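Cytochrome P450 (PDB 3OFT) is a haem-containing cytochrome P450, carrying its iron protoporphyrin IX between helices and loops of the mainly helical P450 fold. Local coordinates at residues V57-S69 with P332-R344. Numbering follows the deposited sequence.
Sequences VRELWGDAERLSS and PIRHTTMGVGAHR. With HEM (protoporphyrin IX containing Fe), chain D.
The indole of Trp61 presents one face to the loop 332-344, where Thr336 CG2, Val340 CG1 and the backbone of Gly339 lie against it, while its NE1 edge points at a haem propionate. This loop is the cysteine-ligand loop of the P450 fold, the haem-binding loop that leads through Cys345 into helix 348-365; helix 54-62 packs against it. Both methyls make CH-pi contacts: Thr336 CG2 stands 3.8 Å from the centroid of the six-membered ring, and Val340 CG1 equally far from that of the five-membered ring. Gly339, the last residue of the type I turn from Thr336, has positive phi (91°); glycine suits the place because these backbone angles are hard for other residues and because its bare CA lies close against the indole, 3.6 Å from Trp61 NE1, beside the haem.

The guanidinium of Arg58 has Arg334 O over one face and Val340 CG2 over the other, with Ile333 O, His335 O and Thr336 OG1 around its edge. A bend at chi2 turns the long chain toward the loop, and arginine suits the place because its flat guanidinium offers several N-H groups in one plane, here to Ile333 O and His335 O. NH2 meets Ile333 O at 3.0 Å, almost straight (167°) and on a lone pair; the bond from NH1 to His335 O is weak.

The propionates tie both segments to the cofactor. Trp61 NE1 donates to HEM O2A at 2.9 Å, and water 1 joins that oxygen to Val340 N; Arg285 and Arg98 also bond the haem, probably offsetting its negative charge. His343 takes Ser69 OG over one ring face, 3.3 Å from NE2, and at the ring edge its ND1 donates to HEM O1D at 2.7 Å with an angle of 171°.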
loop_
_atom_site.group_PDB
_atom_site.type_symbol
_atom_site.label_atom_id
_atom_site.label_comp_id
_atom_site.label_asym_id
_atom_site.label_seq_id
_atom_site.Cartn_x
_atom_site.Cartn_y
_atom_site.Cartn_z
ATOM N N VAL A 57 14.196 -9.150 6.718
ATOM C CA VAL A 57 12.901 -8.721 6.119
ATOM C C VAL A 57 12.799 -9.308 4.758
ATOM O O VAL A 57 11.794 -9.977 4.408
ATOM C CB VAL A 57 12.792 -7.173 5.963
ATOM C CG1 VAL A 57 11.473 -6.768 5.191
ATOM C CG2 VAL A 57 12.782 -6.514 7.323
ATOM N N ARG A 58 13.851 -9.082 3.960
ATOM C CA ARG A 58 13.824 -9.535 2.568
ATOM C C ARG A 58 13.722 -11.088 2.420
ATOM O O ARG A 58 12.958 -11.612 1.566
ATOM C CB ARG A 58 15.039 -8.972 1.816
ATOM C CG ARG A 58 15.074 -9.328 0.378
ATOM C CD ARG A 58 14.081 -8.511 -0.412
ATOM N NE ARG A 58 14.306 -8.712 -1.854
ATOM C CZ ARG A 58 13.850 -7.904 -2.810
ATOM N NH1 ARG A 58 13.142 -6.841 -2.484
ATOM N NH2 ARG A 58 14.084 -8.181 -4.086
ATOM N N GLU A 59 14.476 -11.824 3.225
ATOM C CA GLU A 59 14.480 -13.287 3.147
ATOM C C GLU A 59 13.152 -13.904 3.598
ATOM O O GLU A 59 12.613 -14.808 2.955
ATOM C CB GLU A 59 15.669 -13.908 3.897
ATOM C CG GLU A 59 15.535 -13.977 5.424
ATOM C CD GLU A 59 16.617 -14.817 6.103
ATOM O OE1 GLU A 59 16.725 -14.719 7.348
ATOM O OE2 GLU A 59 17.347 -15.554 5.399
ATOM N N LEU A 60 12.615 -13.433 4.707
ATOM C CA LEU A 60 11.371 -14.040 5.222
ATOM C C LEU A 60 10.145 -13.705 4.365
ATOM O O LEU A 60 9.240 -14.528 4.204
ATOM C CB LEU A 60 11.151 -13.500 6.622
ATOM C CG LEU A 60 11.710 -14.254 7.833
ATOM C CD1 LEU A 60 12.684 -15.424 7.619
ATOM C CD2 LEU A 60 11.872 -13.359 9.140
ATOM N N TRP A 61 10.127 -12.506 3.781
ATOM C CA TRP A 61 9.000 -12.070 2.946
ATOM C C TRP A 61 8.897 -12.957 1.713
ATOM O O TRP A 61 7.796 -13.248 1.221
ATOM C CB TRP A 61 9.217 -10.617 2.521
ATOM C CG TRP A 61 7.966 -9.853 2.122
ATOM C CD1 TRP A 61 6.979 -10.238 1.261
ATOM C CD2 TRP A 61 7.645 -8.535 2.543
ATOM N NE1 TRP A 61 6.026 -9.214 1.143
ATOM C CE2 TRP A 61 6.428 -8.168 1.923
ATOM C CE3 TRP A 61 8.267 -7.624 3.397
ATOM C CZ2 TRP A 61 5.812 -6.918 2.143
ATOM C CZ3 TRP A 61 7.662 -6.372 3.611
ATOM C CH2 TRP A 61 6.445 -6.039 2.979
ATOM N N GLY A 62 10.051 -13.384 1.211
ATOM C CA GLY A 62 10.094 -14.194 0.009
ATOM C C GLY A 62 9.878 -15.689 0.241
ATOM O O GLY A 62 9.694 -16.441 -0.728
ATOM N N ASP A 63 9.910 -16.124 1.499
ATOM C CA ASP A 63 9.726 -17.548 1.837
ATOM C C ASP A 63 8.234 -17.848 1.896
ATOM O O ASP A 63 7.672 -18.057 2.971
ATOM C CB ASP A 63 10.413 -17.882 3.176
ATOM C CG ASP A 63 10.541 -19.403 3.436
ATOM O OD1 ASP A 63 9.869 -20.207 2.742
ATOM O OD2 ASP A 63 11.305 -19.763 4.379
ATOM N N ALA A 64 7.589 -17.942 0.737
ATOM C CA ALA A 64 6.142 -18.167 0.716
ATOM C C ALA A 64 5.816 -19.605 1.096
ATOM O O ALA A 64 4.684 -19.887 1.479
ATOM C CB ALA A 64 5.500 -17.831 -0.677
ATOM N N GLU A 65 6.802 -20.502 1.001
ATOM C CA GLU A 65 6.532 -21.906 1.346
ATOM C C GLU A 65 6.387 -22.151 2.864
ATOM O O GLU A 65 5.449 -22.805 3.318
ATOM C CB GLU A 65 7.565 -22.856 0.703
ATOM C CG GLU A 65 7.354 -24.352 1.145
ATOM C CD GLU A 65 8.356 -25.339 0.552
ATOM O OE1 GLU A 65 9.453 -24.891 0.143
ATOM O OE2 GLU A 65 8.033 -26.558 0.496
ATOM N N ARG A 66 7.255 -21.565 3.660
ATOM C CA ARG A 66 7.248 -21.841 5.083
ATOM C C ARG A 66 6.538 -20.776 5.917
ATOM O O ARG A 66 6.135 -21.055 7.038
ATOM C CB ARG A 66 8.667 -22.057 5.562
ATOM C CG ARG A 66 9.357 -23.229 4.848
ATOM C CD ARG A 66 10.685 -23.483 5.495
ATOM N NE ARG A 66 11.619 -22.381 5.207
ATOM C CZ ARG A 66 12.833 -22.264 5.722
ATOM N NH1 ARG A 66 13.288 -23.161 6.596
ATOM N NH2 ARG A 66 13.604 -21.246 5.376
ATOM N N LEU A 67 6.352 -19.580 5.352
ATOM C CA LEU A 67 5.641 -18.484 6.045
ATOM C C LEU A 67 4.413 -18.119 5.221
ATOM O O LEU A 67 4.522 -17.423 4.210
ATOM C CB LEU A 67 6.566 -17.271 6.221
ATOM C CG LEU A 67 7.811 -17.491 7.078
ATOM C CD1 LEU A 67 8.495 -16.132 7.229
ATOM C CD2 LEU A 67 7.461 -18.038 8.469
ATOM N N SER A 68 3.264 -18.598 5.689
ATOM C CA SER A 68 1.970 -18.510 5.042
ATOM C C SER A 68 1.431 -17.110 5.162
ATOM O O SER A 68 1.687 -16.390 6.153
ATOM C CB SER A 68 0.963 -19.506 5.673
ATOM O OG SER A 68 -0.398 -19.352 5.215
ATOM N N SER A 69 0.658 -16.757 4.141
ATOM C CA SER A 69 -0.014 -15.456 4.045
ATOM C C SER A 69 -1.423 -15.545 4.596
ATOM O O SER A 69 -2.194 -14.573 4.522
ATOM C CB SER A 69 -0.078 -14.970 2.600
ATOM O OG SER A 69 1.220 -14.581 2.168
ATOM N N PRO A 332 12.802 -1.428 -9.531
ATOM C CA PRO A 332 11.868 -1.393 -8.389
ATOM C C PRO A 332 11.713 -2.767 -7.701
ATOM O O PRO A 332 11.539 -2.831 -6.508
ATOM C CB PRO A 332 10.566 -0.964 -9.042
ATOM C CG PRO A 332 11.054 0.006 -10.129
ATOM C CD PRO A 332 12.235 -0.736 -10.709
ATOM N N ILE A 333 11.796 -3.848 -8.467
ATOM C CA ILE A 333 11.743 -5.199 -7.899
ATOM C C ILE A 333 12.842 -5.486 -6.881
ATOM O O ILE A 333 12.662 -6.347 -6.010
ATOM C CB ILE A 333 11.632 -6.280 -9.047
ATOM C CG1 ILE A 333 10.889 -7.548 -8.571
ATOM C CG2 ILE A 333 12.967 -6.541 -9.691
ATOM C CD1 ILE A 333 10.286 -8.371 -9.721
ATOM N N ARG A 334 13.964 -4.754 -6.941
ATOM C CA ARG A 334 15.080 -5.014 -6.026
ATOM C C ARG A 334 14.886 -4.430 -4.632
ATOM O O ARG A 334 15.628 -4.761 -3.710
ATOM C CB ARG A 334 16.415 -4.568 -6.617
ATOM C CG ARG A 334 16.917 -5.597 -7.667
ATOM C CD ARG A 334 18.166 -5.119 -8.375
ATOM N NE ARG A 334 19.355 -5.185 -7.523
ATOM C CZ ARG A 334 20.502 -4.535 -7.755
ATOM N NH1 ARG A 334 20.629 -3.740 -8.811
ATOM N NH2 ARG A 334 21.524 -4.680 -6.921
ATOM N N HIS A 335 13.890 -3.574 -4.464
ATOM C CA HIS A 335 13.549 -3.165 -3.104
ATOM C C HIS A 335 12.162 -3.725 -2.758
ATOM O O HIS A 335 11.593 -4.527 -3.516
ATOM C CB HIS A 335 13.670 -1.637 -2.907
ATOM C CG HIS A 335 12.755 -0.830 -3.787
ATOM N ND1 HIS A 335 11.413 -0.679 -3.526
ATOM C CD2 HIS A 335 13.010 -0.083 -4.881
ATOM C CE1 HIS A 335 10.863 0.076 -4.467
ATOM N NE2 HIS A 335 11.821 0.487 -5.276
ATOM N N THR A 336 11.650 -3.328 -1.609
ATOM C CA THR A 336 10.539 -4.066 -0.994
ATOM C C THR A 336 9.269 -3.233 -0.850
ATOM O O THR A 336 8.324 -3.660 -0.184
ATOM C CB THR A 336 11.047 -4.754 0.306
ATOM O OG1 THR A 336 12.146 -5.621 -0.037
ATOM C CG2 THR A 336 9.987 -5.629 0.954
ATOM N N THR A 337 9.198 -2.059 -1.508
ATOM C CA THR A 337 7.976 -1.230 -1.382
ATOM C C THR A 337 6.718 -2.040 -1.766
ATOM O O THR A 337 5.678 -1.936 -1.097
ATOM C CB THR A 337 8.043 0.073 -2.214
ATOM O OG1 THR A 337 9.139 0.847 -1.731
ATOM C CG2 THR A 337 6.724 0.889 -2.045
ATOM N N MET A 338 6.839 -2.859 -2.813
ATOM C CA MET A 338 5.730 -3.619 -3.330
ATOM C C MET A 338 5.777 -5.093 -2.878
ATOM O O MET A 338 5.010 -5.906 -3.359
ATOM C CB MET A 338 5.751 -3.526 -4.863
ATOM C CG MET A 338 5.864 -2.085 -5.394
ATOM S SD MET A 338 4.528 -1.031 -4.838
ATOM C CE MET A 338 3.203 -1.919 -5.460
ATOM N N GLY A 339 6.650 -5.401 -1.931
ATOM C CA GLY A 339 6.804 -6.761 -1.431
ATOM C C GLY A 339 7.857 -7.532 -2.189
ATOM O O GLY A 339 8.723 -6.946 -2.869
ATOM N N VAL A 340 7.815 -8.839 -2.040
ATOM C CA VAL A 340 8.832 -9.708 -2.669
ATOM C C VAL A 340 8.312 -11.102 -2.990
ATOM O O VAL A 340 7.494 -11.667 -2.261
ATOM C CB VAL A 340 10.196 -9.719 -1.885
ATOM C CG1 VAL A 340 10.082 -9.213 -0.497
ATOM C CG2 VAL A 340 11.080 -10.999 -2.056
ATOM N N GLY A 341 8.805 -11.643 -4.098
ATOM C CA GLY A 341 8.484 -13.018 -4.487
ATOM C C GLY A 341 7.065 -13.172 -4.991
ATOM O O GLY A 341 6.556 -12.268 -5.673
ATOM N N ALA A 342 6.426 -14.294 -4.613
ATOM C CA ALA A 342 5.178 -14.729 -5.263
ATOM C C ALA A 342 4.036 -13.723 -5.107
ATOM O O ALA A 342 3.247 -13.595 -5.997
ATOM C CB ALA A 342 4.739 -16.047 -4.687
ATOM N N HIS A 343 3.958 -13.039 -3.966
ATOM C CA HIS A 343 2.822 -12.150 -3.675
ATOM C C HIS A 343 3.090 -10.691 -4.057
ATOM O O HIS A 343 2.286 -9.797 -3.738
ATOM C CB HIS A 343 2.443 -12.232 -2.178
ATOM C CG HIS A 343 1.719 -13.493 -1.784
ATOM N ND1 HIS A 343 0.350 -13.629 -1.896
ATOM C CD2 HIS A 343 2.169 -14.656 -1.236
ATOM C CE1 HIS A 343 -0.012 -14.820 -1.456
ATOM N NE2 HIS A 343 1.069 -15.463 -1.046
ATOM N N ARG A 344 4.205 -10.433 -4.740
ATOM C CA ARG A 344 4.567 -9.016 -5.064
ATOM C C ARG A 344 3.393 -8.271 -5.697
ATOM O O ARG A 344 2.732 -8.778 -6.617
ATOM C CB ARG A 344 5.858 -8.906 -5.941
ATOM C CG ARG A 344 6.338 -7.427 -6.119
ATOM C CD ARG A 344 7.764 -7.282 -6.712
ATOM N NE ARG A 344 8.114 -5.857 -6.791
ATOM C CZ ARG A 344 7.857 -5.082 -7.842
ATOM N NH1 ARG A 344 7.329 -5.598 -8.948
ATOM N NH2 ARG A 344 8.166 -3.802 -7.805
HETATM C CHA HEM D . 0.056 -6.978 -2.776
HETATM C CHB HEM D . 1.961 -2.637 -1.666
HETATM C CHC HEM D . -1.038 -0.547 -4.819
HETATM C CHD HEM D . -3.563 -4.627 -5.105
HETATM C C1A HEM D . 0.867 -5.980 -2.268
HETATM C C2A HEM D . 2.003 -6.207 -1.406
HETATM C C3A HEM D . 2.546 -5.038 -1.088
HETATM C C4A HEM D . 1.739 -3.992 -1.718
HETATM C CMA HEM D . 3.760 -4.861 -0.142
HETATM C CAA HEM D . 2.539 -7.601 -0.967
HETATM C CBA HEM D . 1.712 -8.064 0.211
HETATM C CGA HEM D . 2.224 -9.374 0.794
HETATM O O1A HEM D . 1.530 -9.931 1.701
HETATM O O2A HEM D . 3.308 -9.911 0.403
HETATM C C1B HEM D . 1.328 -1.670 -2.435
HETATM C C2B HEM D . 1.678 -0.275 -2.499
HETATM C C3B HEM D . 0.833 0.289 -3.385
HETATM C C4B HEM D . -0.056 -0.741 -3.886
HETATM C CMB HEM D . 2.817 0.369 -1.688
HETATM C CAB HEM D . 0.675 1.736 -3.862
HETATM C CBB HEM D . 1.406 2.758 -3.379
HETATM C C1C HEM D . -2.007 -1.424 -5.210
HETATM C C2C HEM D . -3.066 -1.188 -6.182
HETATM C C3C HEM D . -3.785 -2.345 -6.222
HETATM C C4C HEM D . -3.146 -3.330 -5.379
HETATM C CMC HEM D . -3.304 0.158 -6.938
HETATM C CAC HEM D . -5.014 -2.739 -7.076
HETATM C CBC HEM D . -5.930 -1.858 -7.463
HETATM C C1D HEM D . -2.825 -5.621 -4.551
HETATM C C2D HEM D . -3.237 -7.017 -4.514
HETATM C C3D HEM D . -2.090 -7.738 -3.831
HETATM C C4D HEM D . -1.118 -6.742 -3.474
HETATM C CMD HEM D . -4.547 -7.641 -5.113
HETATM C CAD HEM D . -2.056 -9.272 -3.573
HETATM C CBD HEM D . -1.111 -9.856 -4.637
HETATM C CGD HEM D . -0.927 -11.332 -4.265
HETATM O O1D HEM D . -1.219 -11.754 -3.127
HETATM O O2D HEM D . -0.430 -12.111 -5.084
HETATM N NA HEM D . 0.744 -4.602 -2.460
HETATM N NB HEM D . 0.304 -1.907 -3.330
HETATM N NC HEM D . -2.064 -2.742 -4.786
HETATM N ND HEM D . -1.595 -5.497 -3.914
HETATM FE FE HEM D . -0.610 -3.701 -3.683
HETATM O O HOH W 1 5.081 -9.995 -1.650
HETATM O O HOH W 2 7.917 -16.234 -3.058
HETATM O O HOH W 3 -2.057 -3.357 -1.811
#